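Long-range contacts in mandelate racemase/muconate lactonizing protein (Paenibacillus sp., PDB 3QPE), which binds D-galacturonic acid close to magnesium ions and, as an enolase-superfamily member, probably acts on an acid sugar: residues 30-35 with 135-140; 43-48 with 313-318; 60-65 with 285-290; 169-174 with 185-190. All coordinates share one frame; numbering follows the deposited sequence.

Interaction 1: 30-35 with 135-140. With DGU (D-galacturonic acid), chain G.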
# COMPACT_ATOMS: atom_id res chain seq x y z
N ALA A 30 22.50 -1.81 -14.22
CA ALA A 30 21.04 -1.79 -14.39
C ALA A 30 20.55 -0.36 -14.45
O ALA A 30 20.77 0.42 -13.51
CB ALA A 30 20.36 -2.54 -13.22
N GLY A 31 19.88 -0.00 -15.55
CA GLY A 31 19.32 1.33 -15.69
C GLY A 31 18.08 1.58 -14.84
O GLY A 31 17.89 0.95 -13.80
N ALA A 32 17.25 2.51 -15.30
CA ALA A 32 16.06 2.94 -14.58
C ALA A 32 14.94 1.92 -14.67
O ALA A 32 14.99 1.00 -15.48
CB ALA A 32 15.59 4.30 -15.12
N ASN A 33 13.94 2.06 -13.80
CA ASN A 33 12.68 1.32 -13.93
C ASN A 33 11.54 2.33 -14.00
O ASN A 33 11.80 3.53 -14.10
CB ASN A 33 12.46 0.27 -12.82
CG ASN A 33 12.20 0.89 -11.46
OD1 ASN A 33 11.92 2.08 -11.34
ND2 ASN A 33 12.29 0.06 -10.41
N GLY A 34 10.30 1.84 -13.96
CA GLY A 34 9.15 2.69 -14.17
C GLY A 34 9.05 3.89 -13.24
O GLY A 34 8.51 4.93 -13.63
N ARG A 35 9.57 3.76 -12.02
CA ARG A 35 9.38 4.81 -11.01
C ARG A 35 10.62 5.60 -10.61
O ARG A 35 10.51 6.74 -10.16
CB ARG A 35 8.74 4.24 -9.74
CG ARG A 35 9.44 3.00 -9.16
CD ARG A 35 8.76 2.53 -7.85
NE ARG A 35 8.77 3.59 -6.84
CZ ARG A 35 9.75 3.78 -5.97
NH1 ARG A 35 9.68 4.78 -5.10
NH2 ARG A 35 10.80 2.97 -5.95
N LEU A 135 16.63 -6.92 -17.07
CA LEU A 135 16.31 -6.13 -18.26
C LEU A 135 15.60 -4.82 -17.92
O LEU A 135 14.38 -4.70 -18.09
CB LEU A 135 15.49 -6.97 -19.25
CG LEU A 135 16.27 -8.20 -19.73
CD1 LEU A 135 15.38 -9.22 -20.40
CD2 LEU A 135 17.38 -7.76 -20.68
N TYR A 136 16.38 -3.85 -17.46
CA TYR A 136 15.88 -2.55 -17.06
C TYR A 136 15.69 -1.61 -18.26
O TYR A 136 15.72 -2.06 -19.39
CB TYR A 136 16.80 -1.96 -15.99
CG TYR A 136 16.47 -2.52 -14.62
CD1 TYR A 136 16.62 -3.88 -14.35
CD2 TYR A 136 15.97 -1.70 -13.61
CE1 TYR A 136 16.28 -4.41 -13.09
CE2 TYR A 136 15.63 -2.22 -12.36
CZ TYR A 136 15.79 -3.57 -12.11
OH TYR A 136 15.44 -4.07 -10.87
N PHE A 137 15.44 -0.32 -18.00
CA PHE A 137 15.31 0.70 -19.05
C PHE A 137 16.70 1.08 -19.52
O PHE A 137 17.16 2.20 -19.30
CB PHE A 137 14.62 1.96 -18.51
CG PHE A 137 13.17 1.74 -18.13
CD1 PHE A 137 12.58 0.51 -18.33
CD2 PHE A 137 12.42 2.77 -17.58
CE1 PHE A 137 11.23 0.29 -18.00
CE2 PHE A 137 11.07 2.56 -17.24
CZ PHE A 137 10.48 1.32 -17.45
N ASP A 138 17.37 0.12 -20.14
CA ASP A 138 18.76 0.31 -20.54
C ASP A 138 18.91 1.06 -21.86
O ASP A 138 20.03 1.29 -22.33
CB ASP A 138 19.45 -1.04 -20.55
CG ASP A 138 19.47 -1.68 -19.16
OD1 ASP A 138 19.71 -0.93 -18.19
OD2 ASP A 138 19.20 -2.89 -19.04
N ASP A 139 17.78 1.47 -22.41
CA ASP A 139 17.70 2.04 -23.75
C ASP A 139 17.33 3.52 -23.76
O ASP A 139 17.05 4.09 -24.82
CB ASP A 139 16.59 1.31 -24.48
CG ASP A 139 15.29 1.34 -23.68
OD1 ASP A 139 15.26 0.75 -22.57
OD2 ASP A 139 14.32 1.99 -24.12
N LEU A 140 17.31 4.15 -22.59
CA LEU A 140 16.78 5.51 -22.52
C LEU A 140 17.65 6.54 -23.25
O LEU A 140 17.14 7.57 -23.69
CB LEU A 140 16.54 5.96 -21.08
CG LEU A 140 15.32 5.31 -20.41
CD1 LEU A 140 15.05 6.01 -19.09
CD2 LEU A 140 14.08 5.36 -21.31
O1 DGU G . 14.70 -2.21 -5.35
O2 DGU G . 13.84 -0.82 -7.65
O5 DGU G . 10.52 -4.47 -8.87
O6B DGU G . 10.67 -7.22 -9.33
C1 DGU G . 14.09 -2.78 -6.27
C2 DGU G . 14.07 -2.24 -7.71
C3 DGU G . 12.98 -2.90 -8.58
C4 DGU G . 12.94 -4.44 -8.49
C5 DGU G . 11.76 -5.09 -9.24
C6 DGU G . 11.75 -6.63 -9.10
O3 DGU G . 13.18 -2.52 -9.95
O4 DGU G . 12.83 -4.83 -7.13
O6A DGU G . 12.83 -7.16 -8.77
O HOH W 1 18.13 4.13 -17.60

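Interaction 2: 43-48 with 313-318. With DGU (D-galacturonic acid), chain G.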
# COMPACT_ATOMS: atom_id res chain seq x y z
N CYS A 43 26.90 -3.57 -5.66
CA CYS A 43 26.05 -4.46 -4.86
C CYS A 43 26.69 -4.76 -3.51
O CYS A 43 27.91 -4.93 -3.43
CB CYS A 43 25.84 -5.80 -5.56
SG CYS A 43 24.95 -5.77 -7.14
N THR A 44 25.87 -4.88 -2.47
CA THR A 44 26.37 -5.28 -1.17
C THR A 44 25.45 -6.33 -0.58
O THR A 44 24.30 -6.50 -1.03
CB THR A 44 26.44 -4.08 -0.21
OG1 THR A 44 25.13 -3.53 -0.06
CG2 THR A 44 27.38 -2.99 -0.75
N VAL A 45 25.95 -7.05 0.42
CA VAL A 45 25.15 -8.00 1.19
C VAL A 45 25.61 -7.94 2.65
O VAL A 45 26.79 -8.15 2.94
CB VAL A 45 25.36 -9.45 0.72
CG1 VAL A 45 24.58 -10.40 1.61
CG2 VAL A 45 24.97 -9.62 -0.75
N ASP A 46 24.68 -7.63 3.56
CA ASP A 46 24.99 -7.65 5.00
C ASP A 46 24.96 -9.08 5.51
O ASP A 46 23.96 -9.78 5.37
CB ASP A 46 24.01 -6.77 5.79
CG ASP A 46 24.21 -5.29 5.52
OD1 ASP A 46 25.15 -4.96 4.77
OD2 ASP A 46 23.44 -4.46 6.06
N ILE A 47 26.06 -9.51 6.12
CA ILE A 47 26.25 -10.90 6.49
C ILE A 47 26.51 -11.05 7.99
O ILE A 47 27.13 -10.18 8.61
CB ILE A 47 27.41 -11.52 5.68
CG1 ILE A 47 26.96 -11.83 4.25
CG2 ILE A 47 27.91 -12.80 6.31
CD1 ILE A 47 26.08 -13.05 4.18
N ALA A 48 26.02 -12.13 8.57
CA ALA A 48 26.36 -12.45 9.94
C ALA A 48 26.98 -13.82 10.00
O ALA A 48 26.65 -14.70 9.20
CB ALA A 48 25.14 -12.37 10.85
N TYR A 313 15.90 -8.71 -5.27
CA TYR A 313 16.67 -7.76 -6.05
C TYR A 313 17.33 -6.83 -5.05
O TYR A 313 16.68 -6.36 -4.12
CB TYR A 313 15.79 -6.98 -7.05
CG TYR A 313 16.65 -6.28 -8.08
CD1 TYR A 313 17.12 -6.95 -9.19
CD2 TYR A 313 17.04 -4.96 -7.90
CE1 TYR A 313 17.95 -6.32 -10.14
CE2 TYR A 313 17.85 -4.31 -8.84
CZ TYR A 313 18.30 -5.00 -9.95
OH TYR A 313 19.12 -4.38 -10.88
N GLY A 314 18.63 -6.59 -5.22
CA GLY A 314 19.35 -5.71 -4.33
C GLY A 314 20.11 -6.48 -3.27
O GLY A 314 20.82 -5.89 -2.46
N ASN A 315 19.97 -7.81 -3.28
CA ASN A 315 20.63 -8.67 -2.32
C ASN A 315 20.90 -10.03 -2.96
O ASN A 315 20.01 -10.87 -3.06
CB ASN A 315 19.78 -8.82 -1.05
CG ASN A 315 20.53 -9.52 0.07
OD1 ASN A 315 21.32 -10.42 -0.18
ND2 ASN A 315 20.28 -9.10 1.31
N ALA A 316 22.15 -10.24 -3.35
CA ALA A 316 22.55 -11.46 -4.05
C ALA A 316 22.25 -12.73 -3.26
O ALA A 316 21.93 -13.78 -3.82
CB ALA A 316 24.04 -11.40 -4.37
N TYR A 317 22.41 -12.63 -1.94
CA TYR A 317 22.21 -13.79 -1.07
C TYR A 317 20.79 -14.36 -1.23
O TYR A 317 20.59 -15.57 -1.14
CB TYR A 317 22.45 -13.40 0.39
CG TYR A 317 22.43 -14.61 1.31
CD1 TYR A 317 21.26 -15.04 1.91
CD2 TYR A 317 23.60 -15.33 1.54
CE1 TYR A 317 21.25 -16.16 2.73
CE2 TYR A 317 23.61 -16.44 2.36
CZ TYR A 317 22.44 -16.85 2.96
OH TYR A 317 22.47 -17.96 3.76
N GLY A 318 19.82 -13.46 -1.44
CA GLY A 318 18.43 -13.84 -1.61
C GLY A 318 18.21 -14.85 -2.71
O GLY A 318 17.31 -15.69 -2.63
O1 DGU G . 14.70 -2.21 -5.35
O2 DGU G . 13.84 -0.82 -7.65
O5 DGU G . 10.52 -4.47 -8.87
O6B DGU G . 10.67 -7.22 -9.33
C1 DGU G . 14.09 -2.78 -6.27
C2 DGU G . 14.07 -2.24 -7.71
C3 DGU G . 12.98 -2.90 -8.58
C4 DGU G . 12.94 -4.44 -8.49
C5 DGU G . 11.76 -5.09 -9.24
C6 DGU G . 11.75 -6.63 -9.10
O3 DGU G . 13.18 -2.52 -9.95
O4 DGU G . 12.83 -4.83 -7.13
O6A DGU G . 12.83 -7.16 -8.77
O HOH W 2 23.67 -7.74 -3.54
O HOH W 3 23.11 -4.14 -3.12
O HOH W 4 21.85 -5.75 0.20
O HOH W 5 21.70 -9.39 3.96

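Interaction 3: 60-65 with 285-290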
# COMPACT_ATOMS: atom_id res chain seq x y z
N SER A 60 22.58 -14.09 5.34
CA SER A 60 22.00 -12.76 5.38
C SER A 60 21.62 -12.43 6.81
O SER A 60 21.14 -13.30 7.54
CB SER A 60 20.74 -12.71 4.54
OG SER A 60 20.12 -11.44 4.66
N SER A 61 21.81 -11.17 7.19
CA SER A 61 21.31 -10.66 8.46
C SER A 61 20.92 -9.20 8.29
O SER A 61 21.71 -8.40 7.79
CB SER A 61 22.39 -10.78 9.54
OG SER A 61 21.98 -10.13 10.73
N ILE A 62 19.70 -8.85 8.68
CA ILE A 62 19.28 -7.45 8.71
C ILE A 62 18.60 -7.06 10.03
O ILE A 62 18.04 -7.91 10.71
CB ILE A 62 18.35 -7.09 7.54
CG1 ILE A 62 17.00 -7.79 7.70
CG2 ILE A 62 19.01 -7.44 6.21
CD1 ILE A 62 15.94 -7.28 6.71
N HIS A 63 18.63 -5.77 10.37
CA HIS A 63 17.96 -5.26 11.55
C HIS A 63 18.63 -5.77 12.82
O HIS A 63 17.99 -5.90 13.86
CB HIS A 63 16.48 -5.64 11.58
CG HIS A 63 15.67 -5.07 10.45
ND1 HIS A 63 16.23 -4.58 9.29
CD2 HIS A 63 14.33 -4.92 10.31
CE1 HIS A 63 15.27 -4.15 8.49
NE2 HIS A 63 14.11 -4.34 9.08
N MET A 64 19.90 -6.10 12.72
CA MET A 64 20.66 -6.52 13.89
C MET A 64 21.70 -5.47 14.30
O MET A 64 22.51 -5.05 13.48
CB MET A 64 21.33 -7.87 13.66
CG MET A 64 21.94 -8.45 14.93
SD MET A 64 22.48 -10.12 14.66
CE MET A 64 23.85 -9.84 13.52
N THR A 65 21.64 -5.05 15.55
CA THR A 65 22.65 -4.16 16.13
C THR A 65 23.49 -4.94 17.15
O THR A 65 23.07 -5.99 17.62
CB THR A 65 21.99 -2.98 16.84
OG1 THR A 65 21.20 -3.46 17.93
CG2 THR A 65 21.11 -2.22 15.86
N ASP A 285 9.33 -10.25 -0.39
CA ASP A 285 10.78 -10.35 -0.54
C ASP A 285 11.40 -11.53 0.24
O ASP A 285 10.88 -11.94 1.29
CB ASP A 285 11.39 -9.00 -0.13
CG ASP A 285 12.91 -8.98 -0.24
OD1 ASP A 285 13.42 -8.64 -1.33
OD2 ASP A 285 13.57 -9.24 0.78
N ILE A 286 12.48 -12.09 -0.28
CA ILE A 286 13.09 -13.29 0.30
C ILE A 286 13.87 -13.01 1.60
O ILE A 286 14.15 -13.93 2.38
CB ILE A 286 13.96 -14.01 -0.77
CG1 ILE A 286 14.46 -15.37 -0.29
CG2 ILE A 286 15.09 -13.09 -1.24
CD1 ILE A 286 13.35 -16.32 0.13
N ILE A 287 14.19 -11.74 1.84
CA ILE A 287 14.91 -11.32 3.06
C ILE A 287 13.97 -10.71 4.10
O ILE A 287 14.07 -11.00 5.27
CB ILE A 287 16.02 -10.29 2.74
CG1 ILE A 287 16.87 -10.78 1.57
CG2 ILE A 287 16.87 -9.98 3.98
CD1 ILE A 287 17.61 -12.08 1.84
N TRP A 288 13.09 -9.83 3.65
CA TRP A 288 12.10 -9.21 4.51
C TRP A 288 10.74 -9.33 3.82
O TRP A 288 10.50 -8.67 2.80
CB TRP A 288 12.48 -7.74 4.77
CG TRP A 288 11.46 -7.01 5.56
CD1 TRP A 288 11.43 -6.86 6.91
CD2 TRP A 288 10.30 -6.34 5.05
NE1 TRP A 288 10.32 -6.14 7.28
CE2 TRP A 288 9.61 -5.81 6.16
CE3 TRP A 288 9.78 -6.14 3.76
CZ2 TRP A 288 8.42 -5.08 6.02
CZ3 TRP A 288 8.60 -5.42 3.63
CH2 TRP A 288 7.94 -4.90 4.75
N PRO A 289 9.84 -10.17 4.35
CA PRO A 289 9.82 -10.81 5.68
C PRO A 289 10.68 -12.06 5.88
O PRO A 289 10.77 -12.53 7.01
CB PRO A 289 8.34 -11.17 5.86
CG PRO A 289 7.87 -11.45 4.47
CD PRO A 289 8.63 -10.49 3.57
N GLY A 290 11.28 -12.61 4.83
CA GLY A 290 12.29 -13.64 5.01
C GLY A 290 11.89 -15.09 4.80
O GLY A 290 10.77 -15.39 4.41

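Interaction 4: 169-174 with 185-190. With DGU (D-galacturonic acid), chain G.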
# COMPACT_ATOMS: atom_id res chain seq x y z
N ILE A 169 10.94 -8.27 -18.01
CA ILE A 169 11.26 -7.03 -18.68
C ILE A 169 10.61 -5.84 -17.97
O ILE A 169 9.41 -5.83 -17.75
CB ILE A 169 10.70 -7.08 -20.12
CG1 ILE A 169 11.12 -8.39 -20.80
CG2 ILE A 169 11.11 -5.85 -20.90
CD1 ILE A 169 10.64 -8.50 -22.24
N LYS A 170 11.40 -4.84 -17.62
CA LYS A 170 10.84 -3.62 -17.05
C LYS A 170 10.07 -2.85 -18.12
O LYS A 170 10.60 -2.61 -19.19
CB LYS A 170 11.95 -2.75 -16.49
CG LYS A 170 12.68 -3.37 -15.31
CD LYS A 170 11.74 -3.46 -14.09
CE LYS A 170 12.50 -3.88 -12.82
NZ LYS A 170 11.99 -5.18 -12.29
N VAL A 171 8.82 -2.49 -17.82
CA VAL A 171 8.02 -1.65 -18.69
C VAL A 171 7.53 -0.46 -17.87
O VAL A 171 7.88 -0.34 -16.69
CB VAL A 171 6.84 -2.41 -19.29
CG1 VAL A 171 7.36 -3.58 -20.11
CG2 VAL A 171 5.91 -2.94 -18.16
N GLY A 172 6.76 0.43 -18.49
CA GLY A 172 6.36 1.66 -17.82
C GLY A 172 7.19 2.87 -18.18
O GLY A 172 7.17 3.88 -17.48
N ARG A 173 7.95 2.77 -19.27
CA ARG A 173 8.75 3.91 -19.72
C ARG A 173 8.00 5.26 -19.76
O ARG A 173 8.57 6.30 -19.42
CB ARG A 173 9.42 3.60 -21.06
CG ARG A 173 10.54 2.58 -20.96
CD ARG A 173 10.95 2.07 -22.33
NE ARG A 173 12.07 1.14 -22.26
CZ ARG A 173 11.98 -0.11 -21.81
NH1 ARG A 173 13.06 -0.88 -21.77
NH2 ARG A 173 10.81 -0.59 -21.39
N GLY A 174 6.74 5.23 -20.16
CA GLY A 174 5.96 6.46 -20.29
C GLY A 174 5.38 7.01 -19.00
O GLY A 174 4.72 8.06 -18.98
N LYS A 185 4.62 2.92 -26.43
CA LYS A 185 4.96 2.27 -27.70
C LYS A 185 6.35 1.61 -27.59
O LYS A 185 6.57 0.51 -28.09
CB LYS A 185 4.93 3.26 -28.86
CG LYS A 185 3.84 2.97 -29.89
CD LYS A 185 4.04 3.76 -31.19
CE LYS A 185 5.41 3.49 -31.81
NZ LYS A 185 5.44 3.77 -33.27
N ARG A 186 7.27 2.30 -26.94
CA ARG A 186 8.62 1.76 -26.72
C ARG A 186 8.57 0.49 -25.86
O ARG A 186 9.20 -0.51 -26.20
CB ARG A 186 9.54 2.84 -26.12
CG ARG A 186 10.96 2.38 -25.78
CD ARG A 186 11.84 2.18 -27.00
NE ARG A 186 12.20 3.44 -27.66
CZ ARG A 186 13.27 4.17 -27.36
NH1 ARG A 186 14.10 3.79 -26.40
NH2 ARG A 186 13.52 5.30 -28.04
N ASP A 187 7.78 0.50 -24.78
CA ASP A 187 7.62 -0.72 -23.97
C ASP A 187 7.26 -1.90 -24.85
O ASP A 187 7.90 -2.95 -24.81
CB ASP A 187 6.49 -0.58 -22.94
CG ASP A 187 6.85 0.31 -21.77
OD1 ASP A 187 8.06 0.57 -21.52
OD2 ASP A 187 5.90 0.74 -21.08
N ILE A 188 6.20 -1.72 -25.63
CA ILE A 188 5.65 -2.80 -26.44
C ILE A 188 6.65 -3.34 -27.45
O ILE A 188 6.78 -4.55 -27.61
CB ILE A 188 4.38 -2.34 -27.20
CG1 ILE A 188 3.21 -2.19 -26.22
CG2 ILE A 188 4.05 -3.35 -28.28
CD1 ILE A 188 2.08 -1.29 -26.69
N ALA A 189 7.36 -2.43 -28.12
CA ALA A 189 8.37 -2.84 -29.09
C ALA A 189 9.51 -3.62 -28.44
O ALA A 189 9.98 -4.61 -29.01
CB ALA A 189 8.90 -1.64 -29.86
N ILE A 190 9.94 -3.17 -27.26
CA ILE A 190 10.98 -3.89 -26.49
C ILE A 190 10.52 -5.31 -26.15
O ILE A 190 11.24 -6.27 -26.37
CB ILE A 190 11.34 -3.16 -25.16
CG1 ILE A 190 11.88 -1.75 -25.42
CG2 ILE A 190 12.35 -3.97 -24.33
CD1 ILE A 190 13.16 -1.71 -26.19
O1 DGU G . 14.70 -2.21 -5.35
O2 DGU G . 13.84 -0.82 -7.65
O5 DGU G . 10.52 -4.47 -8.87
O6B DGU G . 10.67 -7.22 -9.33
C1 DGU G . 14.09 -2.78 -6.27
C2 DGU G . 14.07 -2.24 -7.71
C3 DGU G . 12.98 -2.90 -8.58
C4 DGU G . 12.94 -4.44 -8.49
C5 DGU G . 11.76 -5.09 -9.24
C6 DGU G . 11.75 -6.63 -9.10
O3 DGU G . 13.18 -2.52 -9.95
O4 DGU G . 12.83 -4.83 -7.13
O6A DGU G . 12.83 -7.16 -8.77
O HOH W 6 4.89 3.10 -20.75

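Interaction 1: 30-35 with 135-140
The sugar pocket of this enolase-superfamily fold is walled in part by N33 and Y136. N33 lies on the loop after strand 14-30. Y136 lies on the loop after barrel strand 126-135. Both reach the same hydroxyl of the bound D-galacturonic acid. N33 ND2 donates to sugar O3 at 2.8 Å. Y136 OH bonds to the same O3 at 2.9 Å, so one sugar oxygen is held from both loops. H39, H311, K168 and N209 bond to the sugar as well.

The amide of N33 is also held at its oxygen. OD1 accepts from R35 N at 3.0 Å, which closes an Asx turn, and also from I36 N. The CB of A30 lies over one face of the Y136 ring in a CH-pi contact, 4.3 Å from the ring centroid. A32 O meets the same ring at its edge. With CG beside the backbone N (chi1 -66°), the F137 ring lies along the 30-35 loop, and N33 CA sits over one face in a CH-pi contact, 4.0 Å from the centroid.

Backbone bonds join the two loops further. F137 N donates to A32 O at 2.9 Å. One water also bridges the loops: it accepts from A32 N and donates to F137 O. G31 N donates to D138 OD1 at 2.8 Å, with an N-H...O angle of 146°.

Interaction 2: 43-48 with 313-318
The sheet of the N-terminal domain meets the start of a barrel helix here, where V45 of strand 42-52 packs on N315, A316 and Y317. In the enolase fold this is an interface between the capping domain and the barrel. N315 holds the N-cap position of helix 316-325. Its OD1 takes a weak capping bond from Y317 N at 3.0 Å.

V45 spreads its two methyls over this helix start. CG1 is anti to the backbone N (chi1 176°). It touches Y317 CB at 3.9 Å and lies 3.7 Å from N315 OD1. CG2, beside the backbone N, meets A316 CB at 4.1 Å. The side chains of V45 and Y317 cross at about a right angle. Further along the strand, I47 CD1 reaches Y317 CD2 at 4.3 Å. The ring of Y317 also meets Y97 edge-to-face.

Beside the methyls the polar groups meet through water. One water donates to T44 O and accepts from A316 N, both at 2.9 Å. Another donates to both T44 O and G314 O. A third accepts from T44 N and donates to G314 O. A fourth accepts from N315 ND2 and donates to D46 O.

The chemistry is therefore split. Direct contact is mostly apolar, while water links the polar groups, mostly backbone ones. The polar link between strand and helix start therefore runs through four bridging waters, beside a small patch of methyl packing.

Interaction 3: 60-65 with 285-290
A chi1 of 68° puts CG1 of I62 between its backbone N and carbonyl carbon, and chi2 of 169° extends CD1 toward I287 and W288. The CG2 of I287 is turned anti to its own backbone N, facing both S60 and I62. These two settings bring the methyls together. I62 CD1 lies 4.0 Å from I287 CG2 and also 4.0 Å from W288 CB. I62 CG2 touches I287 CG2 as well.

S60 adds a polar atom to this apolar patch. Its OG packs on I287 CG2 at 3.6 Å and near I287 CD1. H63 and W288 meet obliquely. Their nearest atoms, H63 NE2 and W288 CD1, are 4.3 Å apart, and the ring planes stand at 40°. I62 CD1 also lies over one face of the H63 ring.

The 285-290 loop is shaped by D285. Its OD2 accepts from I287 N at 2.8 Å, forming an Asx turn, and from W288 N at 3.0 Å. W288 N meets the anti lone pair of D285 OD2, whereas I287 N comes from above the carboxylate plane. The loop then passes a cis peptide before P289.

D285 OD1 bonds to H311 ND1, and H311 NE2 bonds to the sugar. This pairing is consistent with the His-Asp dyad of mandelate racemase relatives. The contact thus joins a capping-domain loop to the barrel loop that carries the aspartate of this probable dyad.

Interaction 4: 169-174 with 185-190
Hydrogen bonds and charge dominate this contact, with D187 of helix 180-198 receiving the turn after strand 167-170. D187 OD2 accepts from G172 N at 2.7 Å, from above the carboxylate plane. D187 OD1 accepts from R173 N at 3.1 Å through its syn lone pair. The same OD1 forms a salt bridge with R173 NH2 at 3.0 Å, this time on the anti side. The oxygen lies close to the guanidinium plane, but the two flat groups are turned 73° apart. One water links G174 N to D187 OD2, and Y212 OH also bonds to OD2.

R173, extended from CG to NE, also spans the turn within its own segment: NH2 donates to K170 O at 3.0 Å. R173 NH1 forms a salt bridge with D139 OD1. R186 NH1 pairs with D139 OD2, while R186 NH2 bonds to L142 O.

Van der Waals packing surrounds this network. I190 CG1 sits over the centre of one guanidinium face of R173, 3.9 Å from NH1. R186 CG packs on R173 CD at 3.5 Å. V171 CB rests against the D187 carboxylate. The purely apolar pair is I169 CG2 with I190 CG2, at 4.1 Å.

Both segments belong to one beta-alpha-beta unit of the barrel, strand 167-170, helix 180-198 and strand 204-207. K170, at the end of the strand, brings NZ to 3.1 Å from sugar C5; NZ also bonds to D207 OD2. The buried D187 carboxylate is gripped by several donors, and the adjacent R173 would probably stabilise its negative charge.

How the interactions relate
From the N terminus, strand 14-30 leads into 30-35, which pairs with 135-140 a hundred residues later to close interaction 1. Meanwhile 43-48 and 60-65 open interactions 2 and 3, so interaction 1 crosses both. Interaction 4 closes next, a short local loop within the barrel, nested inside interactions 2 and 3. Then 285-290 closes interaction 3, itself nested inside the loop that 313-318 closes as interaction 2. Interactions 1, 2 and 3 each tie the N-terminal domain to the barrel side. Interactions 1 and 4 adjoin, with centres about 10 Å apart. Interactions 2 and 3 also adjoin, and interaction 3 lies on the opposite side of the chain's centre from interaction 4. Interactions 1, 2 and 4 all touch the sugar.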